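Local atomic coordinates of putative hydrolase (Chloroflexus aurantiacus J-10-fl, PDB entry 3CMN), a protein that is of unknown function but, as a putative hydrolase of the zincin-like metallopeptidase family, probably cleaves peptide bonds with the help of a zinc ion. Residues Asn325-Ala330 and Gly356-Arg361; Glu265-His270 and Arg338-Pro343; Gln22-Ala27 and Trp82-Ile87; Val88-Leu93 and Gly129-Leu134. All blocks are in the same frame, centred on the assembly; numbering follows the deposited sequence.

Interaction 1: residues Asn325-Ala330 and Gly356-Arg361; sequences NAVVAA and GQWIVR
Val327 and Ile359 meet where helix 319-331 crosses helix 355-363 in this largely helical protein, the segments 325-330 and 356-361 crossing at -51° with their axes 10.2 Å apart. The two side chains cross obliquely. Ile359 reaches out with CG1 anti to its own carbonyl carbon (chi1 -64°), and since the chain beyond is extended (chi2 -177°), its terminal CD1 is carried over to the neighbouring helix. There it lies against the base of the valine, 3.8 Å from both Val327 CA and Val327 CB, and its end points almost straight at Ala330 CB, 3.9 Å away. The longer arm of this beta-branched residue thus serves two short residues one helical turn apart, and alanine suits its place because its single methyl meets the end of the isoleucine without crowding it. Cutting Ile359 back to an alanine would probably open a gap beside Ala330 CB and the CA-CB side of Val327, leaving the valine held here by Trp358.

Trp358 stands at about a right angle to Val327, whose two methyls touch its six-membered ring: CG1 comes to 4.1 Å from Trp358 CE3, meeting the ring obliquely. The indole suits this place because its broad hydrocarbon part covers the valine while its one polar atom is satisfied at the other end. There Trp358 NE1 donates a hydrogen bond to the carbonyl of Asn345, and Phe323 meets the ring edge-to-face. No hydrogen bond joins the two segments, and the other valine methyl, Val327 CG2, lies 4.2 Å from Trp358 CZ3.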
loop_
_atom_site.group_PDB
_atom_site.type_symbol
_atom_site.label_atom_id
_atom_site.label_comp_id
_atom_site.label_asym_id
_atom_site.label_seq_id
_atom_site.Cartn_x
_atom_site.Cartn_y
_atom_site.Cartn_z
ATOM N N ASN A 325 -0.713 -9.786 15.860
ATOM C CA ASN A 325 -0.581 -11.196 16.213
ATOM C C ASN A 325 -0.754 -11.325 17.711
ATOM O O ASN A 325 -1.424 -12.233 18.201
ATOM C CB ASN A 325 0.786 -11.745 15.795
ATOM C CG ASN A 325 0.892 -11.976 14.296
ATOM O OD1 ASN A 325 -0.078 -12.376 13.643
ATOM N ND2 ASN A 325 2.080 -11.743 13.745
ATOM N N ALA A 326 -0.155 -10.393 18.437
ATOM C CA ALA A 326 -0.256 -10.377 19.879
ATOM C C ALA A 326 -1.726 -10.354 20.295
ATOM O O ALA A 326 -2.240 -11.355 20.800
ATOM C CB ALA A 326 0.461 -9.161 20.430
ATOM N N VAL A 327 -2.413 -9.234 20.061
ATOM C CA VAL A 327 -3.816 -9.124 20.458
ATOM C C VAL A 327 -4.689 -10.254 19.924
ATOM O O VAL A 327 -5.568 -10.738 20.631
ATOM C CB VAL A 327 -4.445 -7.729 20.068
ATOM C CG1 VAL A 327 -3.375 -6.663 20.080
ATOM C CG2 VAL A 327 -5.157 -7.793 18.726
ATOM N N VAL A 328 -4.465 -10.679 18.686
ATOM C CA VAL A 328 -5.265 -11.771 18.135
ATOM C C VAL A 328 -5.017 -13.042 18.949
ATOM O O VAL A 328 -5.932 -13.817 19.193
ATOM C CB VAL A 328 -4.926 -12.042 16.659
ATOM C CG1 VAL A 328 -5.581 -13.333 16.199
ATOM C CG2 VAL A 328 -5.428 -10.895 15.802
ATOM N N ALA A 329 -3.777 -13.252 19.375
ATOM C CA ALA A 329 -3.461 -14.425 20.177
ATOM C C ALA A 329 -4.142 -14.284 21.534
ATOM O O ALA A 329 -4.721 -15.241 22.060
ATOM C CB ALA A 329 -1.947 -14.547 20.369
ATOM N N ALA A 330 -4.077 -13.070 22.079
ATOM C CA ALA A 330 -4.641 -12.750 23.382
ATOM C C ALA A 330 -6.160 -12.647 23.456
ATOM O O ALA A 330 -6.739 -12.908 24.509
ATOM C CB ALA A 330 -4.020 -11.459 23.892
ATOM N N GLY A 356 -0.646 -4.686 24.803
ATOM C CA GLY A 356 -1.357 -4.687 26.071
ATOM C C GLY A 356 -2.091 -3.391 26.348
ATOM O O GLY A 356 -3.271 -3.405 26.701
ATOM N N GLN A 357 -1.389 -2.270 26.194
ATOM C CA GLN A 357 -1.968 -0.945 26.421
ATOM C C GLN A 357 -3.246 -0.790 25.603
ATOM O O GLN A 357 -4.253 -0.273 26.082
ATOM C CB GLN A 357 -0.975 0.149 26.003
ATOM C CG GLN A 357 -0.657 1.172 27.089
ATOM C CD GLN A 357 0.144 2.361 26.566
ATOM O OE1 GLN A 357 -0.364 3.183 25.798
ATOM N NE2 GLN A 357 1.405 2.449 26.976
ATOM N N TRP A 358 -3.190 -1.242 24.356
ATOM C CA TRP A 358 -4.330 -1.136 23.459
ATOM C C TRP A 358 -5.495 -2.026 23.888
ATOM O O TRP A 358 -6.657 -1.607 23.841
ATOM C CB TRP A 358 -3.910 -1.512 22.036
ATOM C CG TRP A 358 -4.998 -1.319 21.030
ATOM C CD1 TRP A 358 -5.324 -0.159 20.386
ATOM C CD2 TRP A 358 -5.899 -2.324 20.535
ATOM N NE1 TRP A 358 -6.366 -0.380 19.515
ATOM C CE2 TRP A 358 -6.739 -1.698 19.586
ATOM C CE3 TRP A 358 -6.076 -3.689 20.801
ATOM C CZ2 TRP A 358 -7.737 -2.390 18.899
ATOM C CZ3 TRP A 358 -7.071 -4.381 20.118
ATOM C CH2 TRP A 358 -7.892 -3.729 19.175
ATOM N N ILE A 359 -5.182 -3.255 24.292
ATOM C CA ILE A 359 -6.213 -4.195 24.711
ATOM C C ILE A 359 -6.961 -3.628 25.910
ATOM O O ILE A 359 -8.189 -3.680 25.970
ATOM C CB ILE A 359 -5.595 -5.587 25.027
ATOM C CG1 ILE A 359 -5.006 -6.172 23.737
ATOM C CG2 ILE A 359 -6.651 -6.539 25.600
ATOM C CD1 ILE A 359 -4.437 -7.570 23.880
ATOM N N VAL A 360 -6.215 -3.046 26.841
ATOM C CA VAL A 360 -6.810 -2.445 28.020
ATOM C C VAL A 360 -7.703 -1.268 27.615
ATOM O O VAL A 360 -8.868 -1.193 28.018
ATOM C CB VAL A 360 -5.713 -1.960 28.995
ATOM C CG1 VAL A 360 -6.327 -1.203 30.150
ATOM C CG2 VAL A 360 -4.932 -3.144 29.511
ATOM N N ARG A 361 -7.162 -0.358 26.810
ATOM C CA ARG A 361 -7.927 0.804 26.365
ATOM C C ARG A 361 -9.219 0.413 25.645
ATOM O O ARG A 361 -10.239 1.090 25.794
ATOM C CB ARG A 361 -7.074 1.691 25.449
ATOM C CG ARG A 361 -7.770 2.982 25.001
ATOM C CD ARG A 361 -6.775 3.992 24.423
ATOM N NE ARG A 361 -6.172 3.566 23.162
ATOM C CZ ARG A 361 -6.705 3.772 21.956
ATOM N NH1 ARG A 361 -7.870 4.404 21.820
ATOM N NH2 ARG A 361 -6.065 3.351 20.873
#

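Interaction 2: residues Glu265-His270 and Arg338-Pro343; sequences EGYGNH and RVWERP
The rings of Tyr267 and Trp340 form a T-shaped pair: the indole turns its edge to one face of the phenol, with the planes at 73° and the phenol centroid 4.4 Å from that of the five-membered ring. The leading atom is Trp340 NE1, which stands 3.3 Å above the plane of the Tyr267 ring, over its centre. The nitrogen edge thus looks onto the electron-rich pi cloud, a sensible place for a polarised N-H, although no conventional hydrogen bond joins the two segments. Farther along the same indole edge, Trp340 CZ2 packs 3.9 Å from Tyr267 CG, so the contact runs from the nitrogen to the benzo ring.

Val339 fills the angle beside the pair. With CG1 set between the backbone N and the carbonyl carbon (chi1 76°), this methyl reaches both rings: it lies 3.9 Å from Tyr267 CE1, approaching that ring obliquely, and also covers the rim of one face of its neighbour Trp340.

All three residues are buried. Tyr195 stacks on the indole, and Val324 of helix 319-331 and Leu63 of helix 41-63 pack on the tyrosine. The contact joins the short 3-10 segment to the long helix 248-279. Both rings also touch Glu191 of helix 174-193, which carries an HExxH pattern consistent with a zincin-type metal site, though no metal is bound to it here.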
loop_
_atom_site.group_PDB
_atom_site.type_symbol
_atom_site.label_atom_id
_atom_site.label_comp_id
_atom_site.label_asym_id
_atom_site.label_seq_id
_atom_site.Cartn_x
_atom_site.Cartn_y
_atom_site.Cartn_z
ATOM N N GLU A 265 -0.436 -2.395 7.302
ATOM C CA GLU A 265 0.499 -3.436 6.858
ATOM C C GLU A 265 0.425 -4.675 7.741
ATOM O O GLU A 265 0.338 -5.798 7.240
ATOM C CB GLU A 265 1.944 -2.920 6.849
ATOM C CG GLU A 265 2.225 -1.868 5.786
ATOM C CD GLU A 265 1.910 -2.359 4.382
ATOM O OE1 GLU A 265 2.506 -3.378 3.965
ATOM O OE2 GLU A 265 1.066 -1.729 3.702
ATOM N N GLY A 266 0.456 -4.456 9.051
ATOM C CA GLY A 266 0.388 -5.550 10.001
ATOM C C GLY A 266 -0.919 -6.317 9.941
ATOM O O GLY A 266 -0.929 -7.548 9.969
ATOM N N TYR A 267 -2.033 -5.604 9.853
ATOM C CA TYR A 267 -3.318 -6.277 9.779
ATOM C C TYR A 267 -3.402 -6.997 8.440
ATOM O O TYR A 267 -3.944 -8.098 8.347
ATOM C CB TYR A 267 -4.470 -5.280 9.884
ATOM C CG TYR A 267 -5.689 -5.886 10.535
ATOM C CD1 TYR A 267 -5.945 -5.677 11.889
ATOM C CD2 TYR A 267 -6.565 -6.698 9.813
ATOM C CE1 TYR A 267 -7.040 -6.253 12.517
ATOM C CE2 TYR A 267 -7.671 -7.287 10.431
ATOM C CZ TYR A 267 -7.903 -7.058 11.795
ATOM O OH TYR A 267 -8.986 -7.625 12.451
ATOM N N GLY A 268 -2.868 -6.359 7.403
ATOM C CA GLY A 268 -2.886 -6.958 6.083
ATOM C C GLY A 268 -2.014 -8.197 6.041
ATOM O O GLY A 268 -2.367 -9.182 5.394
ATOM N N ASN A 269 -0.876 -8.157 6.733
ATOM C CA ASN A 269 0.026 -9.302 6.758
ATOM C C ASN A 269 -0.561 -10.425 7.606
ATOM O O ASN A 269 -0.173 -11.584 7.470
ATOM C CB ASN A 269 1.412 -8.913 7.298
ATOM C CG ASN A 269 2.231 -8.095 6.293
ATOM O OD1 ASN A 269 2.178 -8.340 5.083
ATOM N ND2 ASN A 269 3.003 -7.131 6.797
ATOM N N HIS A 270 -1.499 -10.080 8.480
ATOM C CA HIS A 270 -2.126 -11.075 9.329
ATOM C C HIS A 270 -3.176 -11.843 8.539
ATOM O O HIS A 270 -3.321 -13.058 8.685
ATOM C CB HIS A 270 -2.800 -10.420 10.530
ATOM C CG HIS A 270 -3.458 -11.403 11.442
ATOM N ND1 HIS A 270 -2.756 -12.135 12.377
ATOM C CD2 HIS A 270 -4.741 -11.827 11.515
ATOM C CE1 HIS A 270 -3.580 -12.967 12.987
ATOM N NE2 HIS A 270 -4.790 -12.801 12.482
ATOM N N ARG A 338 -11.731 -4.595 16.177
ATOM C CA ARG A 338 -12.238 -3.350 16.740
ATOM C C ARG A 338 -11.422 -2.140 16.291
ATOM O O ARG A 338 -11.892 -0.999 16.345
ATOM C CB ARG A 338 -12.242 -3.421 18.263
ATOM C CG ARG A 338 -13.304 -4.328 18.821
ATOM C CD ARG A 338 -13.220 -4.309 20.315
ATOM N NE ARG A 338 -14.183 -5.207 20.927
ATOM C CZ ARG A 338 -14.354 -5.310 22.240
ATOM N NH1 ARG A 338 -13.622 -4.562 23.058
ATOM N NH2 ARG A 338 -15.245 -6.160 22.732
ATOM N N VAL A 339 -10.199 -2.394 15.848
ATOM C CA VAL A 339 -9.338 -1.318 15.386
ATOM C C VAL A 339 -9.954 -0.629 14.146
ATOM O O VAL A 339 -9.605 0.504 13.836
ATOM C CB VAL A 339 -7.913 -1.876 15.061
ATOM C CG1 VAL A 339 -7.912 -2.636 13.717
ATOM C CG2 VAL A 339 -6.902 -0.758 15.076
ATOM N N TRP A 340 -10.887 -1.314 13.472
ATOM C CA TRP A 340 -11.549 -0.808 12.254
ATOM C C TRP A 340 -12.876 -0.072 12.473
ATOM O O TRP A 340 -13.545 0.302 11.506
ATOM C CB TRP A 340 -11.836 -1.961 11.272
ATOM C CG TRP A 340 -10.628 -2.647 10.720
ATOM C CD1 TRP A 340 -10.301 -3.969 10.857
ATOM C CD2 TRP A 340 -9.567 -2.048 9.959
ATOM N NE1 TRP A 340 -9.102 -4.228 10.236
ATOM C CE2 TRP A 340 -8.627 -3.068 9.677
ATOM C CE3 TRP A 340 -9.315 -0.746 9.490
ATOM C CZ2 TRP A 340 -7.456 -2.832 8.952
ATOM C CZ3 TRP A 340 -8.147 -0.511 8.767
ATOM C CH2 TRP A 340 -7.230 -1.551 8.508
ATOM N N GLU A 341 -13.278 0.112 13.724
ATOM C CA GLU A 341 -14.539 0.787 14.002
ATOM C C GLU A 341 -14.462 2.293 13.869
ATOM O O GLU A 341 -15.444 2.928 13.504
ATOM C CB GLU A 341 -15.032 0.433 15.401
ATOM C CG GLU A 341 -15.337 -1.041 15.572
ATOM C CD GLU A 341 -15.694 -1.413 16.993
ATOM O OE1 GLU A 341 -14.871 -1.177 17.898
ATOM O OE2 GLU A 341 -16.802 -1.946 17.208
ATOM N N ARG A 342 -13.288 2.855 14.148
ATOM C CA ARG A 342 -13.089 4.299 14.101
ATOM C C ARG A 342 -11.600 4.656 14.228
ATOM O O ARG A 342 -10.797 3.844 14.691
ATOM C CB ARG A 342 -13.882 4.944 15.249
ATOM C CG ARG A 342 -13.388 4.565 16.656
ATOM C CD ARG A 342 -14.319 5.071 17.785
ATOM N NE ARG A 342 -15.656 4.483 17.703
ATOM C CZ ARG A 342 -16.667 4.985 16.994
ATOM N NH1 ARG A 342 -16.513 6.106 16.306
ATOM N NH2 ARG A 342 -17.828 4.337 16.940
ATOM N N PRO A 343 -11.214 5.882 13.828
ATOM C CA PRO A 343 -9.811 6.303 13.915
ATOM C C PRO A 343 -9.281 6.215 15.335
ATOM O O PRO A 343 -8.111 5.900 15.565
ATOM C CB PRO A 343 -9.844 7.749 13.416
ATOM C CG PRO A 343 -10.961 7.740 12.424
ATOM C CD PRO A 343 -12.023 6.901 13.134
#

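Interaction 3: residues Gln22-Ala27 and Trp82-Ile87; sequences QARQAA and WLEANI
Helices 22-27 and 82-87 run nearly antiparallel, at 154° with their axes 11.0 Å apart, and bring Arg24 opposite Ile87 and Ala27 opposite Leu83. At the more open side of the contact, Arg24 sends its guanidinium over to Glu84. Its NH1 is aimed between both carboxylate oxygens, forming a salt bridge; the two hydrogen bonds within it are weak and bent, and both are so short that their detailed geometry is doubtful. The carboxylate comes to the edge of the guanidinium, the planes 54° apart, after the glutamate chain bends at chi2 (-59°).

Beneath this polar bridge the contact turns apolar. Ile87 CD1 presses on the base of the arginine side chain, 3.4 Å from Arg24 CB, while the charged end stays at the edge. Deeper in, Leu83 straddles the end of the other segment, with CD2 3.9 Å from Ala27 CB and CD1 3.6 Å from Ala27 O; alanine's short side chain suits so close an approach.

A serine in place of Arg24 would probably leave Glu84 without this cationic mate, apart from a long, weak pair with Arg80, and remove the CG that touches the Ile87 methyl.

Behind the pair lies helix 120-135, whose Leu131 packs on both Leu83 and Trp82.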
loop_
_atom_site.group_PDB
_atom_site.type_symbol
_atom_site.label_atom_id
_atom_site.label_comp_id
_atom_site.label_asym_id
_atom_site.label_seq_id
_atom_site.Cartn_x
_atom_site.Cartn_y
_atom_site.Cartn_z
ATOM N N GLN A 22 8.358 17.981 -17.928
ATOM C CA GLN A 22 9.754 17.587 -17.953
ATOM C C GLN A 22 9.799 16.337 -17.077
ATOM O O GLN A 22 10.493 15.367 -17.384
ATOM C CB GLN A 22 10.647 18.673 -17.348
ATOM C CG GLN A 22 12.032 18.173 -17.045
ATOM C CD GLN A 22 12.732 17.656 -18.281
ATOM O OE1 GLN A 22 13.097 18.433 -19.164
ATOM N NE2 GLN A 22 12.915 16.335 -18.360
ATOM N N ALA A 23 9.038 16.383 -15.987
ATOM C CA ALA A 23 8.947 15.274 -15.055
ATOM C C ALA A 23 8.392 14.040 -15.765
ATOM O O ALA A 23 8.944 12.944 -15.656
ATOM C CB ALA A 23 8.059 15.655 -13.882
ATOM N N ARG A 24 7.310 14.231 -16.515
ATOM C CA ARG A 24 6.678 13.139 -17.252
ATOM C C ARG A 24 7.667 12.461 -18.186
ATOM O O ARG A 24 7.745 11.239 -18.225
ATOM C CB ARG A 24 5.479 13.652 -18.056
ATOM C CG ARG A 24 4.879 12.617 -19.012
ATOM C CD ARG A 24 3.791 13.240 -19.883
ATOM N NE ARG A 24 3.724 12.645 -21.222
ATOM C CZ ARG A 24 3.144 11.480 -21.494
ATOM N NH1 ARG A 24 2.573 10.780 -20.521
ATOM N NH2 ARG A 24 3.136 11.007 -22.735
ATOM N N GLN A 25 8.414 13.253 -18.949
ATOM C CA GLN A 25 9.409 12.711 -19.867
ATOM C C GLN A 25 10.514 11.971 -19.148
ATOM O O GLN A 25 10.929 10.893 -19.570
ATOM C CB GLN A 25 10.006 13.829 -20.706
ATOM C CG GLN A 25 9.145 14.152 -21.885
ATOM C CD GLN A 25 8.853 12.914 -22.725
ATOM O OE1 GLN A 25 9.771 12.246 -23.211
ATOM N NE2 GLN A 25 7.570 12.602 -22.898
ATOM N N ALA A 26 10.985 12.553 -18.055
ATOM C CA ALA A 26 12.040 11.951 -17.248
ATOM C C ALA A 26 11.579 10.600 -16.696
ATOM O O ALA A 26 12.350 9.641 -16.668
ATOM C CB ALA A 26 12.413 12.890 -16.095
ATOM N N ALA A 27 10.330 10.544 -16.238
ATOM C CA ALA A 27 9.762 9.319 -15.687
ATOM C C ALA A 27 9.649 8.246 -16.755
ATOM O O ALA A 27 10.054 7.107 -16.546
ATOM C CB ALA A 27 8.381 9.599 -15.085
ATOM N N TRP A 82 1.426 2.188 -16.113
ATOM C CA TRP A 82 1.398 2.512 -14.701
ATOM C C TRP A 82 1.627 4.017 -14.529
ATOM O O TRP A 82 0.948 4.670 -13.735
ATOM C CB TRP A 82 2.465 1.728 -13.929
ATOM C CG TRP A 82 2.452 2.047 -12.468
ATOM C CD1 TRP A 82 1.582 1.571 -11.531
ATOM C CD2 TRP A 82 3.300 2.985 -11.792
ATOM N NE1 TRP A 82 1.833 2.156 -10.314
ATOM C CE2 TRP A 82 2.880 3.030 -10.443
ATOM C CE3 TRP A 82 4.372 3.794 -12.193
ATOM C CZ2 TRP A 82 3.496 3.853 -9.488
ATOM C CZ3 TRP A 82 4.988 4.614 -11.248
ATOM C CH2 TRP A 82 4.543 4.636 -9.906
ATOM N N LEU A 83 2.578 4.556 -15.290
ATOM C CA LEU A 83 2.920 5.976 -15.247
ATOM C C LEU A 83 1.808 6.902 -15.742
ATOM O O LEU A 83 1.470 7.873 -15.078
ATOM C CB LEU A 83 4.186 6.246 -16.073
ATOM C CG LEU A 83 5.545 5.919 -15.453
ATOM C CD1 LEU A 83 6.620 6.101 -16.524
ATOM C CD2 LEU A 83 5.816 6.833 -14.251
ATOM N N GLU A 84 1.261 6.601 -16.917
ATOM C CA GLU A 84 0.186 7.404 -17.500
ATOM C C GLU A 84 -1.015 7.492 -16.569
ATOM O O GLU A 84 -1.716 8.509 -16.522
ATOM C CB GLU A 84 -0.281 6.804 -18.832
ATOM C CG GLU A 84 0.763 6.786 -19.957
ATOM C CD GLU A 84 1.282 8.183 -20.317
ATOM O OE1 GLU A 84 0.616 9.178 -19.945
ATOM O OE2 GLU A 84 2.345 8.286 -20.983
ATOM N N ALA A 85 -1.247 6.419 -15.822
ATOM C CA ALA A 85 -2.380 6.344 -14.913
ATOM C C ALA A 85 -2.155 6.954 -13.534
ATOM O O ALA A 85 -3.111 7.254 -12.831
ATOM C CB ALA A 85 -2.799 4.887 -14.752
ATOM N N ASN A 86 -0.896 7.151 -13.163
ATOM C CA ASN A 86 -0.542 7.657 -11.839
ATOM C C ASN A 86 0.150 9.011 -11.774
ATOM O O ASN A 86 0.276 9.584 -10.695
ATOM C CB ASN A 86 0.379 6.644 -11.138
ATOM C CG ASN A 86 -0.358 5.422 -10.647
ATOM O OD1 ASN A 86 -1.005 5.461 -9.600
ATOM N ND2 ASN A 86 -0.275 4.328 -11.402
ATOM N N ILE A 87 0.615 9.523 -12.906
ATOM C CA ILE A 87 1.342 10.782 -12.872
ATOM C C ILE A 87 0.557 11.994 -12.377
ATOM O O ILE A 87 1.117 12.838 -11.679
ATOM C CB ILE A 87 2.000 11.085 -14.236
ATOM C CG1 ILE A 87 2.919 12.301 -14.089
ATOM C CG2 ILE A 87 0.945 11.278 -15.297
ATOM C CD1 ILE A 87 3.878 12.480 -15.234
#

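Interaction 4: residues Val88-Leu93 and Gly129-Leu134; sequences VSFSQL and GLLGYL
A helix-to-helix core contact joins the C-terminal part of helix 79-92 to helix 120-135, and Phe90 and Leu131 carry most of it. The leucine methyl CD1 sits over one face of the phenyl ring in a CH-pi contact, 3.9 Å from the ring centroid and only 13° off its normal. The other methyl, Leu131 CD2, lies over the same face nearer the rim, 4.1 Å from Phe90 CD2, so the forked end of the leucine spreads over the flat surface. Phe90 has CG anti to its backbone N (chi1 -169°), which swings the ring out toward the second helix.

One turn on, Leu134 adds a looser touch, its CD1 4.4 Å from Phe90 CE1. Aromatic and branched aliphatic residues suit these buried positions, since neither has a polar group needing a partner. Leu307 of helix 283-307 and Trp20 of helix 20-31 also pack against Phe90.

Within the first segment, Ser91 OG donates to Val88 O at 2.7 Å. This carbonyl also accepts from Gln92 N, at the kink where the backbone N of 88 and 89 make no bond to the turn before. The whole is a CH-pi contact set in the packed interface of two helices of a mainly helical domain.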
loop_
_atom_site.group_PDB
_atom_site.type_symbol
_atom_site.label_atom_id
_atom_site.label_comp_id
_atom_site.label_asym_id
_atom_site.label_seq_id
_atom_site.Cartn_x
_atom_site.Cartn_y
_atom_site.Cartn_z
ATOM N N VAL A 88 -0.732 12.081 -12.709
ATOM C CA VAL A 88 -1.545 13.204 -12.249
ATOM C C VAL A 88 -1.736 13.106 -10.738
ATOM O O VAL A 88 -1.532 14.074 -10.011
ATOM C CB VAL A 88 -2.926 13.235 -12.940
ATOM C CG1 VAL A 88 -3.778 14.352 -12.344
ATOM C CG2 VAL A 88 -2.758 13.459 -14.441
ATOM N N SER A 89 -2.126 11.929 -10.271
ATOM C CA SER A 89 -2.323 11.702 -8.843
ATOM C C SER A 89 -1.030 12.011 -8.099
ATOM O O SER A 89 -1.044 12.554 -6.994
ATOM C CB SER A 89 -2.709 10.245 -8.598
ATOM O OG SER A 89 -3.718 9.853 -9.508
ATOM N N PHE A 90 0.089 11.646 -8.719
ATOM C CA PHE A 90 1.401 11.879 -8.138
ATOM C C PHE A 90 1.665 13.382 -8.012
ATOM O O PHE A 90 1.959 13.880 -6.935
ATOM C CB PHE A 90 2.481 11.248 -9.014
ATOM C CG PHE A 90 3.827 11.200 -8.365
ATOM C CD1 PHE A 90 4.126 10.218 -7.424
ATOM C CD2 PHE A 90 4.797 12.139 -8.684
ATOM C CE1 PHE A 90 5.385 10.177 -6.808
ATOM C CE2 PHE A 90 6.053 12.108 -8.075
ATOM C CZ PHE A 90 6.349 11.126 -7.138
ATOM N N SER A 91 1.575 14.102 -9.125
ATOM C CA SER A 91 1.808 15.538 -9.095
ATOM C C SER A 91 0.927 16.202 -8.045
ATOM O O SER A 91 1.382 17.062 -7.294
ATOM C CB SER A 91 1.535 16.151 -10.464
ATOM O OG SER A 91 0.210 15.892 -10.880
ATOM N N GLN A 92 -0.332 15.787 -7.976
ATOM C CA GLN A 92 -1.265 16.359 -7.008
ATOM C C GLN A 92 -0.829 16.236 -5.553
ATOM O O GLN A 92 -1.293 16.985 -4.692
ATOM C CB GLN A 92 -2.654 15.765 -7.203
ATOM C CG GLN A 92 -3.502 16.672 -8.057
ATOM C CD GLN A 92 -4.625 15.957 -8.743
ATOM O OE1 GLN A 92 -5.397 15.237 -8.113
ATOM N NE2 GLN A 92 -4.732 16.156 -10.049
ATOM N N LEU A 93 0.063 15.295 -5.279
ATOM C CA LEU A 93 0.579 15.135 -3.931
ATOM C C LEU A 93 1.444 16.349 -3.628
ATOM O O LEU A 93 1.821 16.582 -2.488
ATOM C CB LEU A 93 1.436 13.873 -3.821
ATOM C CG LEU A 93 0.770 12.526 -4.099
ATOM C CD1 LEU A 93 1.819 11.432 -3.971
ATOM C CD2 LEU A 93 -0.374 12.291 -3.109
ATOM N N GLY A 129 12.486 11.573 -12.364
ATOM C CA GLY A 129 13.467 10.510 -12.282
ATOM C C GLY A 129 13.076 9.527 -11.205
ATOM O O GLY A 129 13.070 8.316 -11.431
ATOM N N LEU A 130 12.747 10.052 -10.027
ATOM C CA LEU A 130 12.348 9.207 -8.912
ATOM C C LEU A 130 11.098 8.401 -9.266
ATOM O O LEU A 130 10.994 7.227 -8.928
ATOM C CB LEU A 130 12.093 10.050 -7.658
ATOM C CG LEU A 130 13.343 10.708 -7.052
ATOM C CD1 LEU A 130 12.934 11.675 -5.957
ATOM C CD2 LEU A 130 14.275 9.636 -6.497
ATOM N N LEU A 131 10.162 9.035 -9.956
ATOM C CA LEU A 131 8.939 8.367 -10.357
ATOM C C LEU A 131 9.214 7.264 -11.394
ATOM O O LEU A 131 8.616 6.182 -11.332
ATOM C CB LEU A 131 7.958 9.395 -10.916
ATOM C CG LEU A 131 6.612 8.869 -11.408
ATOM C CD1 LEU A 131 5.832 8.220 -10.249
ATOM C CD2 LEU A 131 5.834 10.026 -12.007
ATOM N N GLY A 132 10.113 7.536 -12.338
ATOM C CA GLY A 132 10.451 6.545 -13.345
ATOM C C GLY A 132 11.094 5.358 -12.655
ATOM O O GLY A 132 10.928 4.202 -13.059
ATOM N N TYR A 133 11.831 5.649 -11.590
ATOM C CA TYR A 133 12.473 4.602 -10.831
ATOM C C TYR A 133 11.404 3.750 -10.147
ATOM O O TYR A 133 11.490 2.525 -10.138
ATOM C CB TYR A 133 13.398 5.200 -9.777
ATOM C CG TYR A 133 14.062 4.145 -8.941
ATOM C CD1 TYR A 133 15.072 3.345 -9.472
ATOM C CD2 TYR A 133 13.638 3.899 -7.637
ATOM C CE1 TYR A 133 15.641 2.319 -8.726
ATOM C CE2 TYR A 133 14.196 2.878 -6.883
ATOM C CZ TYR A 133 15.199 2.089 -7.432
ATOM O OH TYR A 133 15.750 1.056 -6.702
ATOM N N LEU A 134 10.407 4.411 -9.561
ATOM C CA LEU A 134 9.311 3.721 -8.891
ATOM C C LEU A 134 8.589 2.808 -9.877
ATOM O O LEU A 134 8.189 1.707 -9.517
ATOM C CB LEU A 134 8.324 4.732 -8.300
ATOM C CG LEU A 134 8.761 5.442 -7.013
ATOM C CD1 LEU A 134 7.720 6.480 -6.636
ATOM C CD2 LEU A 134 8.957 4.423 -5.871
#

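Overall arrangement
The contacts fall into two pairs on opposite sides of the chain's centre. Interactions 3 and 4, centres 6 Å apart, both use helix 79-92: interaction 3 joins it to helix 20-31 with a salt bridge beside apolar contacts, while interaction 4 is wholly buried and apolar. Leu131 ties them together, its CG 3.6 Å from Leu83 CD2. Interactions 1 and 2, 12 Å apart between centres, also touch, through packing of Trp358 on Val339 and a probable hydrogen bond between Asn325 and His270. Here interaction 2 is the buried aromatic one, whereas interaction 1 lies farther out, is partly exposed and relies on aliphatic ends and one flank of an indole.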